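Local coordinates for protein probable L,D-transpeptidase 3 (Mycobacterium tuberculosis, PDB 6D4K) that is a probable L,D-transpeptidase of cell-wall biogenesis that cannot form 3->3 peptidoglycan cross-links from tetrapeptide stems and may attach proteins to peptidoglycan, at residues D243-W246 with Y247-V251. Sequence-based numbering, arbitrary orientation.
Sequences DAEW and YYNAV
E245 and N249, one turn apart on helix 241-250, meet on its outer side, where E245 CG lies 3.6 Å from N249 ND2. The carboxylate and amide planes are turned 60° apart, and a water joins them: it donates to E245 OE1 at 2.7 Å and accepts from N249 ND2 at 3.2 Å. The E245 chain is extended, while N249 turns its CG beside its own backbone N (chi1 -72°), which brings the amide back over the preceding turn.

The inner side is packed closely against the sheet of the catalytic domain. There Y247 sets its ring edge-to-face with F128 and touches V130 and V217, and A244 rests on S219, its side chain about 6 Å from that of H218, the predicted proton donor/acceptor. The V251 CB lies 3.8 Å above one face of the Y247 ring, toward its rim. The W246 indole approaches the Y247 backbone obliquely, CE3 3.5 Å from Y247 N, and also touches V130, I132 and M158.

Main-chain bonds between residues four apart tie the two turns together: Y247, Y248 and N249 donate to the carbonyls of D243, A244 and E245. The next bond, from A250 N to W246 O, is weak and bent to 135°, just before V251 leaves helical geometry. K179 NZ binds the carbonyl oxygens of Y248 and V251 and makes a cation-pi contact with Y248. The chemistry thus divides: largely apolar side chains pack the helix against the sheet, whereas solvent mediates the polar pairing outside, and the lysine charge probably complements the negative end of the helix dipole.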
ATOM      1  N   ASP A 243       0.048  -9.058  14.838  1.00 23.69           N
ATOM      2  CA  ASP A 243       0.554  -9.187  13.473  1.00 23.70           C
ATOM      3  C   ASP A 243       0.537  -7.843  12.755  1.00 22.80           C
ATOM      4  O   ASP A 243       1.489  -7.509  12.036  1.00 20.04           O
ATOM      5  CB  ASP A 243      -0.242 -10.239  12.695  1.00 24.51           C
ATOM      6  CG  ASP A 243       0.140 -11.665  13.072  1.00 26.14           C
ATOM      7  OD1 ASP A 243       1.223 -11.863  13.660  1.00 26.46           O
ATOM      8  OD2 ASP A 243      -0.643 -12.594  12.771  1.00 29.61           O
ATOM      9  N   ALA A 244      -0.528  -7.052  12.954  1.00 22.77           N
ATOM     10  CA  ALA A 244      -0.602  -5.716  12.360  1.00 19.88           C
ATOM     11  C   ALA A 244       0.509  -4.807  12.875  1.00 19.04           C
ATOM     12  O   ALA A 244       1.091  -4.034  12.106  1.00 19.36           O
ATOM     13  CB  ALA A 244      -1.974  -5.094  12.636  1.00 21.79           C
ATOM     14  N   GLU A 245       0.797  -4.860  14.179  1.00 19.59           N
ATOM     15  CA  GLU A 245       1.836  -4.005  14.742  1.00 19.65           C
ATOM     16  C   GLU A 245       3.190  -4.302  14.118  1.00 18.19           C
ATOM     17  O   GLU A 245       3.927  -3.384  13.736  1.00 19.22           O
ATOM     18  CB  GLU A 245       1.895  -4.179  16.261  1.00 21.23           C
ATOM     19  CG  GLU A 245       3.087  -3.504  16.912  1.00 25.25           C
ATOM     20  CD  GLU A 245       3.199  -3.822  18.385  1.00 32.26           C
ATOM     21  OE1 GLU A 245       3.771  -2.997  19.121  1.00 34.49           O
ATOM     22  OE2 GLU A 245       2.717  -4.896  18.807  1.00 34.81           O
ATOM     23  N   TRP A 246       3.519  -5.589  13.987  1.00 18.12           N
ATOM     24  CA  TRP A 246       4.798  -6.003  13.425  1.00 18.61           C
ATOM     25  C   TRP A 246       4.910  -5.594  11.961  1.00 17.36           C
ATOM     26  O   TRP A 246       5.919  -5.017  11.544  1.00 18.13           O
ATOM     27  CB  TRP A 246       4.947  -7.516  13.589  1.00 20.43           C
ATOM     28  CG  TRP A 246       6.291  -8.015  13.263  1.00 23.36           C
ATOM     29  CD1 TRP A 246       7.338  -8.176  14.125  1.00 25.80           C
ATOM     30  CD2 TRP A 246       6.759  -8.412  11.980  1.00 25.52           C
ATOM     31  NE1 TRP A 246       8.425  -8.662  13.455  1.00 26.66           N
ATOM     32  CE2 TRP A 246       8.101  -8.808  12.132  1.00 25.64           C
ATOM     33  CE3 TRP A 246       6.173  -8.480  10.712  1.00 25.88           C
ATOM     34  CZ2 TRP A 246       8.872  -9.258  11.062  1.00 29.41           C
ATOM     35  CZ3 TRP A 246       6.940  -8.923   9.652  1.00 28.68           C
ATOM     36  CH2 TRP A 246       8.273  -9.306   9.834  1.00 29.05           C
ATOM     37  N   TYR A 247       3.869  -5.853  11.169  1.00 17.30           N
ATOM     38  CA  TYR A 247       3.891  -5.445   9.764  1.00 16.24           C
ATOM     39  C   TYR A 247       3.982  -3.924   9.625  1.00 15.20           C
ATOM     40  O   TYR A 247       4.762  -3.407   8.822  1.00 16.38           O
ATOM     41  CB  TYR A 247       2.642  -5.969   9.054  1.00 17.32           C
ATOM     42  CG  TYR A 247       2.523  -5.452   7.650  1.00 16.69           C
ATOM     43  CD1 TYR A 247       1.448  -4.657   7.271  1.00 17.32           C
ATOM     44  CD2 TYR A 247       3.474  -5.779   6.690  1.00 17.64           C
ATOM     45  CE1 TYR A 247       1.323  -4.190   5.975  1.00 17.93           C
ATOM     46  CE2 TYR A 247       3.362  -5.311   5.392  1.00 17.61           C
ATOM     47  CZ  TYR A 247       2.279  -4.522   5.037  1.00 16.12           C
ATOM     48  OH  TYR A 247       2.169  -4.046   3.744  1.00 18.20           O
ATOM     49  N   TYR A 248       3.156  -3.197  10.380  1.00 16.09           N
ATOM     50  CA  TYR A 248       3.183  -1.736  10.374  1.00 15.50           C
ATOM     51  C   TYR A 248       4.588  -1.217  10.668  1.00 14.56           C
ATOM     52  O   TYR A 248       5.096  -0.327   9.984  1.00 15.50           O
ATOM     53  CB  TYR A 248       2.197  -1.220  11.420  1.00 16.45           C
ATOM     54  CG  TYR A 248       2.100   0.281  11.560  1.00 16.40           C
ATOM     55  CD1 TYR A 248       3.015   1.004  12.332  1.00 16.24           C
ATOM     56  CD2 TYR A 248       1.043   0.977  10.978  1.00 16.47           C
ATOM     57  CE1 TYR A 248       2.900   2.380  12.489  1.00 17.06           C
ATOM     58  CE2 TYR A 248       0.917   2.346  11.136  1.00 17.55           C
ATOM     59  CZ  TYR A 248       1.852   3.044  11.878  1.00 18.51           C
ATOM     60  OH  TYR A 248       1.721   4.408  12.034  1.00 18.48           O
ATOM     61  N   ASN A 249       5.228  -1.766  11.696  1.00 15.09           N
ATOM     62  CA  ASN A 249       6.555  -1.294  12.070  1.00 16.52           C
ATOM     63  C   ASN A 249       7.610  -1.658  11.034  1.00 16.98           C
ATOM     64  O   ASN A 249       8.631  -0.966  10.943  1.00 19.62           O
ATOM     65  CB  ASN A 249       6.944  -1.837  13.449  1.00 18.70           C
ATOM     66  CG  ASN A 249       6.179  -1.175  14.581  1.00 22.54           C
ATOM     67  OD1 ASN A 249       5.687  -0.048  14.455  1.00 24.36           O
ATOM     68  ND2 ASN A 249       6.105  -1.862  15.712  1.00 25.15           N
ATOM     69  N   ALA A 250       7.388  -2.726  10.258  1.00 15.97           N
ATOM     70  CA  ALA A 250       8.365  -3.154   9.263  1.00 15.95           C
ATOM     71  C   ALA A 250       8.227  -2.419   7.935  1.00 15.23           C
ATOM     72  O   ALA A 250       9.236  -2.200   7.256  1.00 17.99           O
ATOM     73  CB  ALA A 250       8.230  -4.655   9.032  1.00 17.98           C
ATOM     74  N   VAL A 251       7.002  -2.043   7.541  1.00 15.64           N
ATOM     75  CA  VAL A 251       6.728  -1.606   6.178  1.00 15.79           C
ATOM     76  C   VAL A 251       6.991  -0.106   6.055  1.00 15.34           C
ATOM     77  O   VAL A 251       6.939   0.664   7.023  1.00 15.67           O
ATOM     78  CB  VAL A 251       5.273  -1.971   5.811  1.00 16.67           C
ATOM     79  CG1 VAL A 251       4.284  -1.002   6.471  1.00 16.60           C
ATOM     80  CG2 VAL A 251       5.085  -2.042   4.296  1.00 18.13           C
TER
HETATM   81  O   HOH W   1       4.604  -0.616  18.190  1.00 53.08           O